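Local coordinates for coenzyme Q-binding protein COQ10 START domain-containing protein (Deinococcus radiodurans R1, PDB 3GGN) that is of unknown function but, as a START-like domain of the polyketide cyclase and lipid transport family, probably binds a hydrophobic ligand, at residues 15-23 / 93-104; 32-40 / 47-55. One frame throughout, in Å; residues are numbered along the deposited sequence.

Contact 1: 15-23 / 93-104; sequences PAEQLYAVW and FRPAPGARGTEV
Phe93 and Tyr20 meet where helix 16-24 packs against the ends of strands 86-95 and 102-111, in a helix-grip domain of the Bet v 1-like clan. The Phe93 ring presents one face to the helix at Tyr20. Tyr20 CA sits over that face, toward the rim, in a CH-pi contact, 3.7 Å from the ring centroid. The edge of Phe93 turns to the face of the Trp23 five-membered ring in an offset edge-to-face pair, planes at 66°, with Phe93 CZ 3.7 Å from Trp23 CD1. The Tyr20 side chain crosses Phe93 at about a right angle. Its CG is anti to the backbone N (chi1 159°), which carries the hydroxyl away from 93-104, to a hydrogen bond with Asp69 on strand 59-70. These three rings form one aromatic cluster, and Phe140 adds a further ring edge-to-face with Trp23. With an alanine in place of Phe93 the ring is gone, which is likely to open a gap under Tyr20 CA and leave the Trp23 indole freer to turn. Leu19 of the helix and Thr102 of strand 102-111 reach toward each other, tip to tip. Thr102 OG1 is hydrogen-bonded to Lys14 O. Thr102 CB meets Leu19 CD1 at 3.6 Å.

Contact 2: 32-40 / 47-55; sequences LMTHLRSVE and SRWTVEAPA
Arg37 and Ser38 both face Thr50 in a classic beta bulge, set in the antiparallel hairpin of strands 36-41 and 46-52. Thr50 O accepts two backbone bonds, from Arg37 N at 2.8 Å and from Ser38 N at 3.2 Å. Thr50 N returns a bond to Ser38 O. Beyond the bulge the pairing is regular: Glu40 and Arg48 form a hydrogen-bonded pair, each N donating to the other's O.

Two waters serve polar atoms at the hairpin. One donates to His35 O and accepts from Glu52 N, so it links the turn that holds His35 to segment 47-55. The other donates to Arg48 O, which also takes the Glu40 N bond, and is hydrogen-bonded to Ser38 OG and Thr50 OG1, 2.6 Å from the latter. It thus ties three groups of the two strands together.

Both arginines have acidic partners. The Arg37 chain runs extended from CG to NE, with CG anti to the backbone N (chi1 178°). Its NH1 makes a salt bridge with Glu52 OE2 at 2.7 Å, the guanidinium and carboxylate planes 42° apart. Arg48 lies alongside Glu40, but its chain bends at chi2 and chi3, and its NH2 forms a salt bridge with Glu63 on strand 59-70.

Val39 and Trp49 lie side by side on the face opposite Ser38, Thr50, Glu40 and Arg48. Val39 CG1 stands over the Trp49 five-membered ring in a CH-pi contact, while Leu36 CD1 comes obliquely to the six-membered ring. Trp77 stacks with the same indole. The second subunit reaches strand 36-41, where Arg142 of that subunit gives Leu36 O a weak hydrogen bond. The buried indole N-H is satisfied within its own strand: Trp49 NE1 donates to Ser47 OG at 3.0 Å, nearly in the ring plane.

In the fold
Both contacts belong to one domain and reach the same seven-stranded antiparallel sheet. Their centres are about 25 Å apart, on opposite sides of the chain's centre. Along the chain, 15-23 comes first, then the hairpin of contact 2, then 93-104, so contact 1 closes a long loop that contains contact 2. Contact 1 fixes helix 16-24 to two strands near one edge of the sheet. Contact 2 pairs the two strands at the far edge, where 36-41 is outermost within the chain. The contacts still touch: Trp23 CD2 packs on Leu32 CD1 at 3.5 Å. Helix 130-146 reaches both, consistent with the helix-grip fold that probably binds the ligand in this family.

Contact 1: 15-23 / 93-104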
# COMPACT_ATOMS: atom_id res chain seq x y z
N PRO B 15 -19.38 2.06 -1.64
CA PRO B 15 -20.31 1.08 -2.23
C PRO B 15 -19.65 -0.28 -2.49
O PRO B 15 -18.46 -0.35 -2.82
CB PRO B 15 -20.75 1.76 -3.52
CG PRO B 15 -20.66 3.23 -3.18
CD PRO B 15 -19.35 3.30 -2.43
N ALA B 16 -20.43 -1.35 -2.36
CA ALA B 16 -19.92 -2.71 -2.56
C ALA B 16 -19.27 -2.94 -3.93
O ALA B 16 -18.17 -3.50 -4.01
CB ALA B 16 -21.06 -3.72 -2.34
N GLU B 17 -19.95 -2.53 -4.99
CA GLU B 17 -19.45 -2.71 -6.35
C GLU B 17 -18.02 -2.17 -6.51
O GLU B 17 -17.16 -2.83 -7.09
CB GLU B 17 -20.35 -1.99 -7.36
CG GLU B 17 -21.73 -2.62 -7.57
CD GLU B 17 -21.68 -3.96 -8.29
OE1 GLU B 17 -20.85 -4.12 -9.21
OE2 GLU B 17 -22.49 -4.86 -7.94
N GLN B 18 -17.79 -0.97 -5.99
CA GLN B 18 -16.48 -0.35 -6.09
C GLN B 18 -15.40 -1.19 -5.43
O GLN B 18 -14.35 -1.45 -6.02
CB GLN B 18 -16.50 1.03 -5.44
CG GLN B 18 -15.20 1.79 -5.57
CD GLN B 18 -15.24 3.11 -4.82
OE1 GLN B 18 -16.22 3.86 -4.91
NE2 GLN B 18 -14.17 3.41 -4.09
N LEU B 19 -15.65 -1.63 -4.20
CA LEU B 19 -14.69 -2.43 -3.44
C LEU B 19 -14.46 -3.77 -4.12
O LEU B 19 -13.32 -4.27 -4.18
CB LEU B 19 -15.19 -2.65 -2.02
CG LEU B 19 -15.46 -1.34 -1.27
CD1 LEU B 19 -16.18 -1.66 0.02
CD2 LEU B 19 -14.15 -0.59 -1.02
N TYR B 20 -15.54 -4.37 -4.61
CA TYR B 20 -15.47 -5.64 -5.31
C TYR B 20 -14.57 -5.49 -6.53
O TYR B 20 -13.78 -6.37 -6.85
CB TYR B 20 -16.87 -6.07 -5.76
CG TYR B 20 -16.87 -7.08 -6.90
CD1 TYR B 20 -16.88 -8.46 -6.65
CD2 TYR B 20 -16.84 -6.65 -8.22
CE1 TYR B 20 -16.86 -9.38 -7.70
CE2 TYR B 20 -16.81 -7.56 -9.27
CZ TYR B 20 -16.83 -8.92 -9.00
OH TYR B 20 -16.83 -9.81 -10.06
N ALA B 21 -14.70 -4.34 -7.19
CA ALA B 21 -13.92 -4.04 -8.40
C ALA B 21 -12.42 -4.12 -8.19
O ALA B 21 -11.68 -4.62 -9.05
CB ALA B 21 -14.29 -2.66 -8.92
N VAL B 22 -11.95 -3.64 -7.04
CA VAL B 22 -10.52 -3.69 -6.75
C VAL B 22 -10.09 -5.14 -6.58
O VAL B 22 -9.17 -5.60 -7.25
CB VAL B 22 -10.17 -2.90 -5.46
CG1 VAL B 22 -8.68 -3.01 -5.15
CG2 VAL B 22 -10.57 -1.43 -5.62
N TRP B 23 -10.78 -5.86 -5.70
CA TRP B 23 -10.45 -7.26 -5.44
C TRP B 23 -10.54 -8.17 -6.67
O TRP B 23 -9.75 -9.11 -6.79
CB TRP B 23 -11.36 -7.83 -4.34
CG TRP B 23 -11.01 -7.31 -2.99
CD1 TRP B 23 -11.31 -6.08 -2.48
CD2 TRP B 23 -10.22 -7.98 -2.00
NE1 TRP B 23 -10.75 -5.94 -1.24
CE2 TRP B 23 -10.08 -7.09 -0.91
CE3 TRP B 23 -9.62 -9.24 -1.93
CZ2 TRP B 23 -9.35 -7.42 0.24
CZ3 TRP B 23 -8.90 -9.57 -0.78
CH2 TRP B 23 -8.77 -8.66 0.28
N PHE B 93 -18.69 -9.04 0.31
CA PHE B 93 -18.94 -7.61 0.35
C PHE B 93 -20.37 -7.51 0.84
O PHE B 93 -21.32 -7.65 0.06
CB PHE B 93 -18.77 -7.01 -1.04
CG PHE B 93 -17.38 -7.16 -1.59
CD1 PHE B 93 -16.35 -6.34 -1.15
CD2 PHE B 93 -17.09 -8.18 -2.50
CE1 PHE B 93 -15.05 -6.52 -1.61
CE2 PHE B 93 -15.78 -8.38 -2.97
CZ PHE B 93 -14.76 -7.54 -2.52
N ARG B 94 -20.52 -7.30 2.14
CA ARG B 94 -21.84 -7.24 2.77
C ARG B 94 -22.23 -5.86 3.25
O ARG B 94 -21.38 -5.03 3.55
CB ARG B 94 -21.87 -8.19 3.98
CG ARG B 94 -21.09 -9.47 3.79
CD ARG B 94 -21.20 -10.38 5.00
NE ARG B 94 -20.76 -9.76 6.25
CZ ARG B 94 -20.67 -10.42 7.40
NH1 ARG B 94 -20.98 -11.70 7.46
NH2 ARG B 94 -20.27 -9.80 8.50
N PRO B 95 -23.54 -5.61 3.35
CA PRO B 95 -24.03 -4.31 3.82
C PRO B 95 -23.68 -4.17 5.30
O PRO B 95 -23.95 -5.09 6.08
CB PRO B 95 -25.54 -4.40 3.60
CG PRO B 95 -25.67 -5.42 2.49
CD PRO B 95 -24.65 -6.45 2.89
N ALA B 96 -23.08 -3.05 5.68
CA ALA B 96 -22.71 -2.82 7.07
C ALA B 96 -23.96 -2.52 7.90
O ALA B 96 -24.75 -1.66 7.54
CB ALA B 96 -21.73 -1.67 7.16
N PRO B 97 -24.13 -3.22 9.03
CA PRO B 97 -25.28 -3.01 9.92
C PRO B 97 -25.54 -1.55 10.23
O PRO B 97 -26.60 -1.01 9.92
CB PRO B 97 -24.90 -3.80 11.16
CG PRO B 97 -24.15 -4.96 10.59
CD PRO B 97 -23.26 -4.29 9.55
N GLY B 98 -24.56 -0.90 10.85
CA GLY B 98 -24.71 0.50 11.20
C GLY B 98 -25.61 1.25 10.24
O GLY B 98 -26.79 1.45 10.51
N ALA B 99 -25.04 1.64 9.11
CA ALA B 99 -25.76 2.37 8.08
C ALA B 99 -24.76 2.75 7.00
O ALA B 99 -23.72 3.34 7.29
CB ALA B 99 -26.40 3.63 8.66
N ARG B 100 -25.07 2.41 5.75
CA ARG B 100 -24.17 2.72 4.65
C ARG B 100 -22.84 2.00 4.86
O ARG B 100 -22.59 1.44 5.93
CB ARG B 100 -23.95 4.23 4.55
N GLY B 101 -22.00 2.03 3.84
CA GLY B 101 -20.72 1.35 3.96
C GLY B 101 -20.87 -0.14 3.74
O GLY B 101 -21.94 -0.72 3.91
N THR B 102 -19.76 -0.76 3.37
CA THR B 102 -19.73 -2.19 3.09
C THR B 102 -18.74 -2.88 4.01
O THR B 102 -17.65 -2.36 4.25
CB THR B 102 -19.28 -2.43 1.64
OG1 THR B 102 -20.06 -1.61 0.77
CG2 THR B 102 -19.43 -3.89 1.26
N GLU B 103 -19.11 -4.03 4.53
CA GLU B 103 -18.20 -4.77 5.38
C GLU B 103 -17.54 -5.83 4.51
O GLU B 103 -18.21 -6.73 3.99
CB GLU B 103 -18.93 -5.42 6.56
CG GLU B 103 -18.01 -6.31 7.40
CD GLU B 103 -18.72 -6.90 8.61
OE1 GLU B 103 -19.85 -7.41 8.44
OE2 GLU B 103 -18.14 -6.86 9.72
N VAL B 104 -16.23 -5.70 4.33
CA VAL B 104 -15.46 -6.64 3.53
C VAL B 104 -14.98 -7.74 4.47
O VAL B 104 -14.29 -7.46 5.45
CB VAL B 104 -14.23 -5.96 2.89
CG1 VAL B 104 -13.39 -6.99 2.16
CG2 VAL B 104 -14.69 -4.88 1.93

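Contact 2: 32-40 / 47-55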
# COMPACT_ATOMS: atom_id res chain seq x y z
N LEU B 32 -3.17 -5.88 -2.17
CA LEU B 32 -4.17 -6.07 -1.12
C LEU B 32 -3.71 -7.11 -0.11
O LEU B 32 -3.79 -6.89 1.10
CB LEU B 32 -5.51 -6.52 -1.74
CG LEU B 32 -6.20 -5.56 -2.71
CD1 LEU B 32 -7.47 -6.21 -3.27
CD2 LEU B 32 -6.53 -4.27 -1.99
N MET B 33 -3.23 -8.26 -0.60
CA MET B 33 -2.74 -9.34 0.26
C MET B 33 -1.22 -9.38 0.07
O MET B 33 -0.71 -9.96 -0.88
CB MET B 33 -3.36 -10.67 -0.16
CG MET B 33 -4.86 -10.61 -0.36
SD MET B 33 -5.66 -12.23 -0.45
CE MET B 33 -6.69 -12.11 0.96
N THR B 34 -0.51 -8.77 1.01
CA THR B 34 0.95 -8.68 0.91
C THR B 34 1.76 -9.97 0.99
O THR B 34 2.93 -9.97 0.62
CB THR B 34 1.48 -7.66 1.95
OG1 THR B 34 1.12 -8.07 3.27
CG2 THR B 34 0.90 -6.29 1.67
N HIS B 35 1.16 -11.06 1.44
CA HIS B 35 1.90 -12.32 1.51
C HIS B 35 2.09 -12.92 0.11
O HIS B 35 2.92 -13.80 -0.09
CB HIS B 35 1.20 -13.33 2.42
CG HIS B 35 -0.24 -13.58 2.06
ND1 HIS B 35 -1.20 -12.60 2.14
CD2 HIS B 35 -0.87 -14.70 1.65
CE1 HIS B 35 -2.37 -13.11 1.80
NE2 HIS B 35 -2.20 -14.38 1.50
N LEU B 36 1.33 -12.42 -0.85
CA LEU B 36 1.41 -12.90 -2.23
C LEU B 36 2.43 -12.12 -3.02
O LEU B 36 2.58 -10.91 -2.84
CB LEU B 36 0.04 -12.78 -2.91
CG LEU B 36 -1.12 -13.58 -2.32
CD1 LEU B 36 -2.38 -13.30 -3.13
CD2 LEU B 36 -0.79 -15.07 -2.33
N ARG B 37 3.15 -12.81 -3.91
CA ARG B 37 4.15 -12.17 -4.74
C ARG B 37 3.52 -11.77 -6.07
O ARG B 37 3.68 -10.65 -6.54
CB ARG B 37 5.33 -13.11 -5.00
CG ARG B 37 6.40 -12.51 -5.90
CD ARG B 37 7.39 -13.56 -6.38
NE ARG B 37 8.38 -13.01 -7.30
CZ ARG B 37 9.38 -12.20 -6.95
NH1 ARG B 37 9.52 -11.84 -5.68
NH2 ARG B 37 10.22 -11.74 -7.86
N SER B 38 2.79 -12.71 -6.68
CA SER B 38 2.14 -12.44 -7.95
C SER B 38 0.92 -13.32 -8.23
O SER B 38 0.81 -14.44 -7.72
CB SER B 38 3.15 -12.61 -9.09
OG SER B 38 3.54 -13.97 -9.22
N VAL B 39 0.01 -12.79 -9.03
CA VAL B 39 -1.19 -13.50 -9.44
C VAL B 39 -1.32 -13.24 -10.93
O VAL B 39 -1.41 -12.09 -11.36
CB VAL B 39 -2.46 -12.97 -8.70
CG1 VAL B 39 -3.69 -13.75 -9.16
CG2 VAL B 39 -2.28 -13.12 -7.20
N GLU B 40 -1.34 -14.32 -11.71
CA GLU B 40 -1.42 -14.22 -13.16
C GLU B 40 -2.68 -14.89 -13.70
O GLU B 40 -2.99 -16.03 -13.34
CB GLU B 40 -0.19 -14.90 -13.77
CG GLU B 40 -0.00 -14.69 -15.27
CD GLU B 40 0.80 -15.81 -15.91
OE1 GLU B 40 1.64 -16.42 -15.22
OE2 GLU B 40 0.59 -16.08 -17.11
N SER B 47 -5.94 -19.06 -12.80
CA SER B 47 -4.85 -18.14 -12.55
C SER B 47 -3.69 -18.86 -11.87
O SER B 47 -3.87 -19.90 -11.27
CB SER B 47 -5.34 -16.97 -11.68
OG SER B 47 -6.12 -17.43 -10.58
N ARG B 48 -2.49 -18.29 -12.00
CA ARG B 48 -1.29 -18.85 -11.40
C ARG B 48 -0.87 -17.95 -10.25
O ARG B 48 -0.67 -16.75 -10.44
CB ARG B 48 -0.16 -18.91 -12.43
CG ARG B 48 1.14 -19.46 -11.89
CD ARG B 48 1.66 -20.55 -12.82
NE ARG B 48 0.64 -21.58 -13.00
CZ ARG B 48 0.68 -22.53 -13.93
NH1 ARG B 48 1.69 -22.58 -14.78
NH2 ARG B 48 -0.30 -23.42 -14.02
N TRP B 49 -0.74 -18.53 -9.06
CA TRP B 49 -0.35 -17.77 -7.88
C TRP B 49 1.10 -18.08 -7.49
O TRP B 49 1.60 -19.17 -7.75
CB TRP B 49 -1.30 -18.12 -6.73
CG TRP B 49 -2.72 -17.69 -6.96
CD1 TRP B 49 -3.48 -17.93 -8.07
CD2 TRP B 49 -3.56 -16.96 -6.06
NE1 TRP B 49 -4.74 -17.39 -7.92
CE2 TRP B 49 -4.81 -16.78 -6.70
CE3 TRP B 49 -3.37 -16.43 -4.78
CZ2 TRP B 49 -5.87 -16.09 -6.09
CZ3 TRP B 49 -4.43 -15.74 -4.18
CH2 TRP B 49 -5.66 -15.58 -4.83
N THR B 50 1.76 -17.12 -6.86
CA THR B 50 3.15 -17.26 -6.44
C THR B 50 3.43 -16.50 -5.14
O THR B 50 2.95 -15.38 -4.96
CB THR B 50 4.10 -16.72 -7.52
OG1 THR B 50 3.77 -17.31 -8.78
CG2 THR B 50 5.55 -17.05 -7.18
N VAL B 51 4.21 -17.12 -4.26
CA VAL B 51 4.60 -16.51 -2.98
C VAL B 51 6.11 -16.68 -2.77
O VAL B 51 6.73 -17.57 -3.34
CB VAL B 51 3.88 -17.16 -1.79
CG1 VAL B 51 2.40 -16.82 -1.82
CG2 VAL B 51 4.09 -18.67 -1.82
N GLU B 52 6.69 -15.84 -1.92
CA GLU B 52 8.12 -15.89 -1.62
C GLU B 52 8.49 -17.00 -0.64
O GLU B 52 8.13 -16.96 0.53
CB GLU B 52 8.57 -14.54 -1.05
CG GLU B 52 8.79 -13.49 -2.11
CD GLU B 52 9.96 -13.81 -3.01
OE1 GLU B 52 11.11 -13.82 -2.51
OE2 GLU B 52 9.74 -14.08 -4.21
N ALA B 53 9.21 -18.00 -1.14
CA ALA B 53 9.63 -19.13 -0.32
C ALA B 53 10.98 -18.85 0.34
O ALA B 53 11.81 -18.13 -0.21
CB ALA B 53 9.71 -20.39 -1.16
N PRO B 54 11.18 -19.44 1.52
CA PRO B 54 12.41 -19.28 2.28
C PRO B 54 13.66 -19.57 1.45
O PRO B 54 13.60 -20.30 0.46
CB PRO B 54 12.38 -20.19 3.51
N ALA B 55 14.78 -18.99 1.87
CA ALA B 55 16.06 -19.14 1.18
C ALA B 55 16.32 -20.54 0.64
O ALA B 55 16.88 -20.69 -0.45
CB ALA B 55 17.20 -18.72 2.11
O HOH W 1 5.40 -13.55 -0.95
O HOH W 2 2.04 -16.09 -10.33